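Local coordinates for putative type VI secretion protein (Escherichia coli, PDB 4HH5) that forms the N-terminal domain of ClpV1, a type VI secretion ATPase of the ClpA/ClpB family whose remaining domains probably bind and hydrolyse ATP, at residues 16-21 against 45-50; 37-42 against 89-94; 52-57 against 112-117; 120-125 against 135-140. All blocks are in the same frame, centred on the assembly; numbering follows the deposited sequence. Where two conformers were deposited one is given.

Interaction 1: residues 16-21 against 45-50; sequences NHYCAR and LKLLEQ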
# COMPACT_ATOMS: atom_id res chain seq x y z
N ASN A 16 5.23 2.03 -8.85
CA ASN A 16 6.68 2.09 -8.94
C ASN A 16 7.19 0.68 -8.57
O ASN A 16 6.38 -0.16 -8.14
CB ASN A 16 7.27 3.19 -8.03
CG ASN A 16 7.14 2.96 -6.54
OD1 ASN A 16 6.58 1.96 -6.06
ND2 ASN A 16 7.66 3.88 -5.78
N HIS A 17 8.49 0.42 -8.75
CA HIS A 17 9.06 -0.89 -8.48
C HIS A 17 8.95 -1.42 -7.05
O HIS A 17 8.66 -2.60 -6.87
CB HIS A 17 10.45 -1.05 -9.12
CG HIS A 17 10.39 -1.03 -10.62
ND1 HIS A 17 9.36 -1.65 -11.32
CD2 HIS A 17 11.25 -0.48 -11.51
CE1 HIS A 17 9.62 -1.44 -12.60
NE2 HIS A 17 10.75 -0.75 -12.77
N TYR A 18 9.07 -0.53 -6.05
CA TYR A 18 8.92 -0.86 -4.62
C TYR A 18 7.52 -1.43 -4.30
O TYR A 18 7.40 -2.51 -3.72
CB TYR A 18 9.20 0.40 -3.79
CG TYR A 18 9.34 0.15 -2.31
CD1 TYR A 18 10.55 -0.23 -1.77
CD2 TYR A 18 8.26 0.33 -1.45
CE1 TYR A 18 10.69 -0.46 -0.40
CE2 TYR A 18 8.38 0.08 -0.09
CZ TYR A 18 9.60 -0.31 0.44
OH TYR A 18 9.74 -0.53 1.78
N CYS A 19 6.47 -0.71 -4.73
CA CYS A 19 5.06 -1.07 -4.54
C CYS A 19 4.67 -2.29 -5.34
O CYS A 19 3.86 -3.07 -4.86
CB CYS A 19 4.13 0.10 -4.85
SG CYS A 19 4.25 1.46 -3.67
N ALA A 20 5.18 -2.43 -6.58
CA ALA A 20 4.91 -3.59 -7.43
C ALA A 20 5.49 -4.86 -6.81
O ALA A 20 4.79 -5.87 -6.73
CB ALA A 20 5.45 -3.38 -8.84
N ARG A 21 6.76 -4.80 -6.36
CA ARG A 21 7.47 -5.91 -5.69
C ARG A 21 6.68 -6.35 -4.44
O ARG A 21 6.51 -7.55 -4.23
CB ARG A 21 8.88 -5.44 -5.27
CG ARG A 21 9.86 -6.53 -4.87
CD ARG A 21 11.27 -5.96 -4.82
NE ARG A 21 11.64 -5.50 -3.48
CZ ARG A 21 12.09 -4.28 -3.18
NH1 ARG A 21 12.23 -3.37 -4.14
NH2 ARG A 21 12.41 -3.97 -1.93
N LEU A 45 1.70 -5.19 4.85
CA LEU A 45 2.62 -6.11 5.52
C LEU A 45 3.91 -6.22 4.69
O LEU A 45 4.99 -6.05 5.23
CB LEU A 45 1.95 -7.49 5.68
CG LEU A 45 2.71 -8.56 6.47
CD1 LEU A 45 1.77 -9.37 7.29
CD2 LEU A 45 3.44 -9.52 5.53
N LYS A 46 3.77 -6.48 3.38
CA LYS A 46 4.90 -6.63 2.47
C LYS A 46 5.63 -5.34 2.21
O LYS A 46 6.85 -5.37 2.07
CB LYS A 46 4.50 -7.35 1.18
CG LYS A 46 4.25 -8.84 1.40
CD LYS A 46 5.56 -9.62 1.54
CE LYS A 46 5.35 -10.98 2.15
NZ LYS A 46 6.64 -11.66 2.40
N LEU A 47 4.91 -4.20 2.22
CA LEU A 47 5.56 -2.89 2.08
C LEU A 47 6.48 -2.64 3.29
O LEU A 47 7.66 -2.32 3.11
CB LEU A 47 4.54 -1.76 1.93
CG LEU A 47 3.86 -1.61 0.55
CD1 LEU A 47 2.57 -0.78 0.68
CD2 LEU A 47 4.79 -0.96 -0.47
N LEU A 48 5.95 -2.86 4.51
CA LEU A 48 6.71 -2.69 5.75
C LEU A 48 7.83 -3.72 5.86
O LEU A 48 8.88 -3.41 6.42
CB LEU A 48 5.80 -2.75 6.99
CG LEU A 48 4.73 -1.65 7.12
CD1 LEU A 48 3.85 -1.92 8.31
CD2 LEU A 48 5.34 -0.25 7.23
N GLU A 49 7.63 -4.92 5.28
CA GLU A 49 8.67 -5.96 5.26
C GLU A 49 9.89 -5.53 4.44
O GLU A 49 11.03 -5.87 4.80
CB GLU A 49 8.11 -7.28 4.76
CG GLU A 49 9.06 -8.42 5.04
CD GLU A 49 8.45 -9.80 5.00
OE1 GLU A 49 7.24 -9.91 4.70
OE2 GLU A 49 9.18 -10.77 5.30
N GLN A 50 9.67 -4.78 3.36
CA GLN A 50 10.76 -4.25 2.53
C GLN A 50 11.48 -3.16 3.34
O GLN A 50 12.70 -3.05 3.27
CB GLN A 50 10.22 -3.74 1.18
CG GLN A 50 9.70 -4.88 0.31
CD GLN A 50 9.11 -4.52 -1.03
OE1 GLN A 50 8.77 -5.40 -1.81
NE2 GLN A 50 8.99 -3.23 -1.35
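Gln-50 runs past Tyr-18 in the opposite direction, its amide nearly perpendicular to the phenol ring, the two planes 81° apart. Its chain runs extended beyond CG, which carries NE2 over the centre of one ring face, 3.2 Å above the plane. From there NE2 donates an almost straight hydrogen bond to Tyr-18 O (2.9 Å), reaching that oxygen from above its carbonyl plane.

The dense part of the contact lies around this tyrosine. With CG pointing opposite the backbone N (chi1 -169°), the ring reaches out to the other helix. Gln-50 CB sits 3.3 Å from Tyr-18 OH, and Leu-47 CD2 comes obliquely to within 3.8 Å of Tyr-18 CE2. The same leucine methyl also meets Cys-19 SG at 4.0 Å. The phenol oxygen is hydrogen-bonded to Glu-52 N, just past helix 40-50, and Cys-19 O takes a bond from Trp-43 NE1. At the start of helix 17-32, Asn-16 OD1 caps Cys-19 N.

Toward solvent the packing thins. The Arg-21 guanidinium stacks over the Gln-50 amide, planes 22° apart, but Arg-21 NE and Gln-50 OE1, at 3.3 Å, meet at too poor an angle for a hydrogen bond.

Beside the Trp-43 bond and the apolar packing of Leu-47, Gln-50 thus brings an amide that donates to a main-chain carbonyl, covers an aromatic face and stacks with a guanidinium. The bond to Tyr-18 O, with the ring and the Arg-21 guanidinium against the amide, would limit its rotation.

Interaction 2: residues 37-42 against 89-94; sequences EITPEH and QLAQSL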
# COMPACT_ATOMS: atom_id res chain seq x y z
N GLU A 37 -8.42 -13.74 -1.65
CA GLU A 37 -8.22 -12.33 -1.96
C GLU A 37 -7.00 -11.61 -1.38
O GLU A 37 -6.70 -11.75 -0.21
CB GLU A 37 -9.51 -11.53 -1.71
CG GLU A 37 -10.70 -12.02 -2.56
CD GLU A 37 -11.98 -11.21 -2.44
OE1 GLU A 37 -12.79 -11.19 -3.37
OE2 GLU A 37 -12.22 -10.58 -1.29
N ILE A 38 -6.34 -10.81 -2.23
CA ILE A 38 -5.19 -10.00 -1.83
C ILE A 38 -5.78 -8.69 -1.31
O ILE A 38 -6.40 -7.94 -2.08
CB ILE A 38 -4.17 -9.78 -3.00
CG1 ILE A 38 -3.75 -11.12 -3.64
CG2 ILE A 38 -2.95 -8.99 -2.51
CD1 ILE A 38 -3.42 -11.07 -5.10
N THR A 39 -5.63 -8.44 -0.01
CA THR A 39 -6.19 -7.26 0.65
C THR A 39 -5.14 -6.15 0.85
O THR A 39 -3.94 -6.45 0.79
CB THR A 39 -6.76 -7.66 2.02
OG1 THR A 39 -5.66 -7.96 2.88
CG2 THR A 39 -7.76 -8.83 1.95
N PRO A 40 -5.55 -4.88 1.17
CA PRO A 40 -4.55 -3.84 1.46
C PRO A 40 -3.67 -4.20 2.65
O PRO A 40 -2.53 -3.79 2.68
CB PRO A 40 -5.39 -2.59 1.74
CG PRO A 40 -6.72 -2.87 1.14
CD PRO A 40 -6.92 -4.34 1.29
N GLU A 41 -4.20 -5.01 3.61
CA GLU A 41 -3.42 -5.46 4.77
C GLU A 41 -2.26 -6.35 4.32
O GLU A 41 -1.16 -6.20 4.85
CB GLU A 41 -4.29 -6.18 5.81
CG GLU A 41 -5.26 -5.28 6.56
CD GLU A 41 -6.60 -5.01 5.89
OE1 GLU A 41 -6.78 -5.37 4.71
OE2 GLU A 41 -7.48 -4.45 6.58
N HIS A 42 -2.50 -7.27 3.34
CA HIS A 42 -1.45 -8.14 2.78
C HIS A 42 -0.36 -7.28 2.14
O HIS A 42 0.84 -7.54 2.33
CB HIS A 42 -2.01 -9.10 1.71
CG HIS A 42 -2.84 -10.23 2.25
ND1 HIS A 42 -4.21 -10.28 2.07
CD2 HIS A 42 -2.44 -11.36 2.89
CE1 HIS A 42 -4.61 -11.40 2.64
NE2 HIS A 42 -3.59 -12.09 3.14
N GLN A 89 -6.81 -13.38 -6.15
CA GLN A 89 -7.30 -12.24 -6.87
C GLN A 89 -7.16 -11.03 -5.98
O GLN A 89 -7.14 -11.16 -4.76
CB GLN A 89 -8.80 -12.40 -7.16
CG GLN A 89 -9.09 -13.01 -8.50
CD GLN A 89 -10.58 -13.07 -8.77
OE1 GLN A 89 -11.42 -13.02 -7.86
NE2 GLN A 89 -10.92 -13.21 -10.04
N LEU A 90 -7.20 -9.83 -6.59
CA LEU A 90 -7.16 -8.59 -5.81
C LEU A 90 -8.54 -8.38 -5.22
O LEU A 90 -9.55 -8.52 -5.93
CB LEU A 90 -6.80 -7.41 -6.72
CG LEU A 90 -5.42 -7.46 -7.38
CD1 LEU A 90 -5.26 -6.33 -8.37
CD2 LEU A 90 -4.30 -7.39 -6.35
N ALA A 91 -8.60 -8.06 -3.92
CA ALA A 91 -9.87 -7.78 -3.27
C ALA A 91 -10.44 -6.45 -3.79
O ALA A 91 -9.70 -5.62 -4.33
CB ALA A 91 -9.69 -7.71 -1.77
N GLN A 92 -11.77 -6.27 -3.64
CA GLN A 92 -12.54 -5.07 -3.99
C GLN A 92 -11.89 -3.83 -3.36
O GLN A 92 -11.70 -2.83 -4.06
CB GLN A 92 -14.00 -5.26 -3.51
CG GLN A 92 -14.85 -4.00 -3.37
N SER A 93 -11.52 -3.92 -2.06
CA SER A 93 -10.87 -2.84 -1.31
C SER A 93 -9.49 -2.51 -1.89
O SER A 93 -9.08 -1.35 -1.84
CB SER A 93 -10.75 -3.22 0.16
OG SER A 93 -10.06 -4.46 0.28
N LEU A 94 -8.78 -3.53 -2.45
CA LEU A 94 -7.47 -3.31 -3.05
C LEU A 94 -7.57 -2.60 -4.40
O LEU A 94 -6.75 -1.72 -4.67
CB LEU A 94 -6.61 -4.58 -3.14
CG LEU A 94 -5.09 -4.34 -3.22
CD1 LEU A 94 -4.67 -3.25 -2.27
CD2 LEU A 94 -4.33 -5.56 -2.88
O HOH W 1 -13.53 -8.21 -1.82
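Ile-38 pairs with Leu-90, and Glu-37 with Gln-89, in a two-stranded parallel sheet. Two main-chain hydrogen bonds link these segments: Ile-38 N donates to Gln-89 O at 2.7 Å, and Ile-38 O accepts from Ala-91 N at 2.9 Å. Gln-89 is also backbone-bonded to Ala-36, and a CA-H...O contact from Glu-37 CA to Gln-89 O adds to the pairing.

Apolar contacts lie on the Ile-38/Leu-90 face of the sheet and run on to Leu-94 and Pro-40. Ile-38 CG2, opposite the backbone N, reaches Leu-94 CD2 at 3.7 Å, while Ile-38 CD1 touches Leu-90 CD2. The other methyl of Leu-94, CD1, lies against Pro-40 CG at 4.0 Å, the two side chains running past each other in opposite senses. Ile-38 further packs on Ala-26, Ala-27 and Cys-30 of helix 17-32. Apart from these, Ala-91 CB fits against Glu-37 CB.

At the exposed Glu-37, a water donates to OE2 (2.8 Å) and accepts from Gln-92 N at the start of helix 92-107.

Thr-39 and His-42 form a capping box: Thr-39 N donates to His-42 ND1 (3.1 Å), nearly in the ring plane, and His-42 N to Thr-39 OG1, a bond less sure because the place of OG1 is uncertain.

Both strand bonds join main-chain atoms, spending the N and O of Ile-38, and Leu-94 packs against Ile-38 and Pro-40 where the two helices begin.

Interaction 3: residues 52-57 against 112-117; sequences EGDLTV and HIRSVH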
# COMPACT_ATOMS: atom_id res chain seq x y z
N GLU A 52 12.04 0.18 3.60
CA GLU A 52 12.93 1.27 3.18
C GLU A 52 12.16 2.33 2.37
O GLU A 52 12.76 3.27 1.88
CB GLU A 52 14.15 0.73 2.37
CG GLU A 52 15.16 -0.10 3.14
CD GLU A 52 15.79 0.46 4.40
OE1 GLU A 52 16.27 -0.35 5.23
OE2 GLU A 52 15.81 1.70 4.58
N GLY A 53 10.84 2.18 2.28
CA GLY A 53 9.98 3.08 1.51
C GLY A 53 9.40 4.25 2.27
O GLY A 53 9.83 4.55 3.40
N ASP A 54 8.41 4.92 1.65
CA ASP A 54 7.77 6.10 2.24
C ASP A 54 7.18 5.85 3.61
O ASP A 54 7.35 6.69 4.49
CB ASP A 54 6.75 6.75 1.28
CG ASP A 54 7.28 7.12 -0.10
OD1 ASP A 54 8.50 7.33 -0.24
OD2 ASP A 54 6.47 7.27 -1.03
N LEU A 55 6.51 4.70 3.82
CA LEU A 55 5.89 4.33 5.10
C LEU A 55 6.90 4.29 6.25
O LEU A 55 6.62 4.84 7.32
CB LEU A 55 5.17 2.98 5.01
CG LEU A 55 3.86 2.92 4.22
CD1 LEU A 55 3.37 1.48 4.15
CD2 LEU A 55 2.77 3.77 4.88
N THR A 56 8.05 3.62 6.03
CA THR A 56 9.13 3.49 7.02
C THR A 56 9.73 4.85 7.36
O THR A 56 9.97 5.12 8.54
CB THR A 56 10.19 2.48 6.52
OG1 THR A 56 9.56 1.21 6.37
CG2 THR A 56 11.39 2.35 7.48
N VAL A 57 9.96 5.70 6.35
CA VAL A 57 10.49 7.06 6.53
C VAL A 57 9.55 7.89 7.44
O VAL A 57 10.02 8.57 8.36
CB VAL A 57 10.78 7.75 5.16
CG1 VAL A 57 11.07 9.24 5.31
CG2 VAL A 57 11.93 7.04 4.44
N HIS A 112 3.76 7.88 -11.70
CA HIS A 112 3.89 6.63 -10.98
C HIS A 112 3.31 6.66 -9.57
O HIS A 112 3.30 7.71 -8.93
CB HIS A 112 5.36 6.18 -10.93
CG HIS A 112 5.90 5.82 -12.28
ND1 HIS A 112 6.74 6.67 -12.97
CD2 HIS A 112 5.63 4.74 -13.05
CE1 HIS A 112 6.97 6.07 -14.13
NE2 HIS A 112 6.34 4.90 -14.22
N ILE A 113 2.84 5.50 -9.10
CA ILE A 113 2.26 5.37 -7.77
C ILE A 113 3.32 4.90 -6.79
O ILE A 113 3.96 3.87 -7.02
CB ILE A 113 1.03 4.42 -7.76
CG1 ILE A 113 0.01 4.77 -8.87
CG2 ILE A 113 0.35 4.39 -6.38
CD1 ILE A 113 -1.04 3.67 -9.12
N ARG A 114 3.48 5.63 -5.67
CA ARG A 114 4.41 5.26 -4.61
C ARG A 114 3.62 5.00 -3.33
O ARG A 114 2.42 5.31 -3.30
CB ARG A 114 5.55 6.27 -4.44
CG ARG A 114 5.15 7.70 -4.17
CD ARG A 114 6.32 8.63 -4.41
NE ARG A 114 7.33 8.53 -3.35
CZ ARG A 114 8.42 9.28 -3.30
NH1 ARG A 114 8.65 10.19 -4.25
NH2 ARG A 114 9.28 9.14 -2.30
N SER A 115 4.25 4.42 -2.28
CA SER A 115 3.50 4.11 -1.06
C SER A 115 2.86 5.29 -0.36
O SER A 115 1.79 5.13 0.22
CB SER A 115 4.30 3.23 -0.09
OG SER A 115 5.43 3.92 0.42
N VAL A 116 3.44 6.50 -0.49
CA VAL A 116 2.84 7.71 0.09
C VAL A 116 1.47 8.01 -0.54
O VAL A 116 0.61 8.55 0.14
CB VAL A 116 3.78 8.95 0.10
CG1 VAL A 116 3.95 9.54 -1.30
CG2 VAL A 116 3.29 10.01 1.09
N HIS A 117 1.26 7.63 -1.83
CA HIS A 117 -0.03 7.82 -2.52
C HIS A 117 -1.05 6.82 -2.01
O HIS A 117 -2.22 7.17 -1.89
CB HIS A 117 0.12 7.73 -4.05
CG HIS A 117 1.10 8.72 -4.61
ND1 HIS A 117 2.03 8.35 -5.56
CD2 HIS A 117 1.25 10.04 -4.33
CE1 HIS A 117 2.72 9.45 -5.84
NE2 HIS A 117 2.30 10.49 -5.11
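Asp-54 reaches from the first turn of helix 54-61 to Arg-114 and Val-116 at the start of helix 115-124. Its CB lies close to Ser-115 OG, 3.2 Å away, on the way to the carboxylate. The hydroxyl of Ser-115 is itself tied to Glu-158 OE2, which also accepts from Asp-54 N. CG sits beside the backbone N and opposite the carbonyl carbon (chi1 -54°), which aims both oxygens at the other segment.

OD1 takes a nearly straight bond of 2.9 Å from Arg-114 NH2. It is met on its syn side, somewhat out of the carboxylate plane, and lies in the plane of the guanidinium, at its edge. Ser-156 OG is a further partner of this oxygen.

OD2 has two donors. Arg-114 NE comes to its syn lone pair at 2.8 Å, completing a side-on, two-nitrogen salt bridge with the planes 33° apart. Val-116 N reaches the anti lone pair at 3.2 Å, and Val-116 CB crowds the same oxygen at 3.4 Å.

The arginine is held by a second carboxylate as well, because NH1 forms a salt bridge with Asp-153. On its main chain, Arg-114 N donates to His-117 ND1 at 3.1 Å. Four donors on one buried carboxylate, one of them a main-chain N-H at a helix start, would be expected to stabilise its negative charge.

This is a bidentate arginine-carboxylate pair in which an aspartate of one helix start also accepts the first-turn N-H of Val-116 in another, within the mainly helical N-terminal domain of ClpV1, which belongs to the Clp R family.

Interaction 4: residues 120-125 against 135-140; sequences GALTEN and WPLLTL
Thr-123 and Leu-122 both turn their first side-chain bond away from the backbone N, at chi1 -158° and -164°, and so reach from the last turn of helix 115-124 to Leu-137, Leu-138 and Leu-140. In Thr-123 this torsion sends OG1 outward to Leu-140 O, to which it donates at 2.8 Å. The hydroxyl approaches that oxygen tilted from the carbonyl plane, and Thr-123 CB and CG2 lie close behind the bond.

Leu-122 supplies the apolar half. Its CD2 meets Leu-137 CD2 at 4.1 Å, while Leu-138 CD2 comes in about perpendicular to the Leu-122 side chain, at 4.1 Å from Leu-122 CG and 3.8 Å from Leu-122 O. Beside these methyls a water links the main chains, donating to Thr-123 O (2.8 Å) and Leu-138 O (3.1 Å). Leu-137 O, by contrast, is buried here without a hydrogen-bonding partner.

Just after the 3-10 segment, Thr-139 OG1 donates to Pro-136 O at 2.6 Å, on a lone pair, and Thr-139 N adds a second bond to the same oxygen.

Pro-136 and Leu-137 pack on Ile-69 of helix 66-78, and Leu-140 rests on Tyr-62. Ala-121 meets Leu-97 and Gln-100 of helix 92-107. The junction of the end of helix 115-124 with the loop leading into helix 142-147 thus sits between helices 66-78 and 92-107.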
# COMPACT_ATOMS: atom_id res chain seq x y z
N GLY A 120 -1.98 8.31 1.24
CA GLY A 120 -2.87 9.44 0.98
C GLY A 120 -4.28 8.99 0.70
O GLY A 120 -5.24 9.56 1.22
N ALA A 121 -4.41 7.91 -0.10
CA ALA A 121 -5.70 7.31 -0.43
C ALA A 121 -6.36 6.74 0.85
O ALA A 121 -7.53 7.02 1.10
CB ALA A 121 -5.51 6.21 -1.46
N LEU A 122 -5.57 6.03 1.67
CA LEU A 122 -6.01 5.43 2.94
C LEU A 122 -6.50 6.44 3.98
O LEU A 122 -7.53 6.19 4.62
CB LEU A 122 -4.90 4.56 3.53
CG LEU A 122 -5.33 3.58 4.61
CD1 LEU A 122 -6.18 2.44 4.01
CD2 LEU A 122 -4.13 3.03 5.37
N THR A 123 -5.79 7.56 4.15
CA THR A 123 -6.16 8.59 5.13
C THR A 123 -7.48 9.31 4.77
O THR A 123 -8.17 9.81 5.66
CB THR A 123 -4.94 9.50 5.43
OG1 THR A 123 -5.12 10.15 6.69
CG2 THR A 123 -4.68 10.53 4.34
N GLU A 124 -7.82 9.33 3.46
CA GLU A 124 -9.05 9.94 2.94
C GLU A 124 -10.20 8.93 2.87
O GLU A 124 -11.36 9.33 2.80
CB GLU A 124 -8.80 10.57 1.56
CG GLU A 124 -8.16 11.95 1.63
CD GLU A 124 -9.07 13.13 1.91
OE1 GLU A 124 -10.31 12.97 1.89
OE2 GLU A 124 -8.54 14.24 2.14
N ASN A 125 -9.88 7.62 2.89
CA ASN A 125 -10.86 6.54 2.88
C ASN A 125 -10.41 5.49 3.92
O ASN A 125 -9.96 4.41 3.54
CB ASN A 125 -10.94 5.93 1.47
CG ASN A 125 -12.15 5.05 1.20
OD1 ASN A 125 -12.97 4.78 2.09
ND2 ASN A 125 -12.26 4.58 -0.03
N TRP A 135 -3.96 2.44 13.01
CA TRP A 135 -4.29 3.82 13.38
C TRP A 135 -3.17 4.87 13.15
O TRP A 135 -3.53 5.98 12.73
CB TRP A 135 -4.90 3.91 14.81
CG TRP A 135 -3.93 3.60 15.90
CD1 TRP A 135 -3.77 2.41 16.54
CD2 TRP A 135 -2.98 4.50 16.49
NE1 TRP A 135 -2.76 2.50 17.47
CE2 TRP A 135 -2.24 3.77 17.45
CE3 TRP A 135 -2.64 5.85 16.25
CZ2 TRP A 135 -1.20 4.35 18.18
CZ3 TRP A 135 -1.59 6.41 16.96
CH2 TRP A 135 -0.88 5.66 17.91
N PRO A 136 -1.83 4.59 13.32
CA PRO A 136 -0.82 5.65 13.05
C PRO A 136 -0.79 6.14 11.60
O PRO A 136 -0.50 7.31 11.35
CB PRO A 136 0.51 4.98 13.42
CG PRO A 136 0.12 3.86 14.38
CD PRO A 136 -1.17 3.36 13.80
N LEU A 137 -1.13 5.25 10.66
CA LEU A 137 -1.18 5.53 9.22
C LEU A 137 -2.28 6.57 8.89
O LEU A 137 -2.21 7.22 7.86
CB LEU A 137 -1.42 4.21 8.45
CG LEU A 137 -0.19 3.29 8.23
CD1 LEU A 137 0.22 2.56 9.50
CD2 LEU A 137 -0.47 2.27 7.16
N LEU A 138 -3.27 6.72 9.78
CA LEU A 138 -4.39 7.66 9.62
C LEU A 138 -4.15 9.03 10.29
O LEU A 138 -5.03 9.89 10.24
CB LEU A 138 -5.70 7.02 10.15
CG LEU A 138 -6.06 5.62 9.63
CD1 LEU A 138 -7.34 5.11 10.28
CD2 LEU A 138 -6.20 5.60 8.10
N THR A 139 -2.97 9.22 10.91
CA THR A 139 -2.64 10.46 11.64
C THR A 139 -2.23 11.65 10.78
O THR A 139 -2.45 12.78 11.20
CB THR A 139 -1.67 10.22 12.81
OG1 THR A 139 -0.42 9.75 12.31
CG2 THR A 139 -2.23 9.26 13.87
N LEU A 140 -1.62 11.41 9.61
CA LEU A 140 -1.20 12.48 8.72
C LEU A 140 -2.27 12.73 7.67
O LEU A 140 -2.87 11.78 7.18
CB LEU A 140 0.15 12.15 8.03
CG LEU A 140 1.36 11.88 8.94
CD1 LEU A 140 2.42 11.08 8.22
CD2 LEU A 140 1.94 13.18 9.49
O HOH W 2 -7.54 9.60 8.43

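How the interactions relate
From the N terminus, interaction 1 closes first, folding helix 40-50 back on the start of helix 17-32. Interaction 2 opens inside that loop, at 37-42, and closes beyond it at 89-94; the two therefore cross, sharing helix 40-50. Interaction 3 runs from 52-57 to 112-117, crosses interaction 2 and follows interaction 1 in series, yet it touches interaction 1: Asn-16 N probably bonds to Ile-113 O, and Cys-19 SG packs near Ser-115 N. Interaction 4 is a short closure late in the chain, sharing helix 115-124 with interaction 3 and meeting it through Leu-55 and Leu-137. Interactions 2 and 3 lie on opposite sides of the chain's centre, about 18 Å apart between centres.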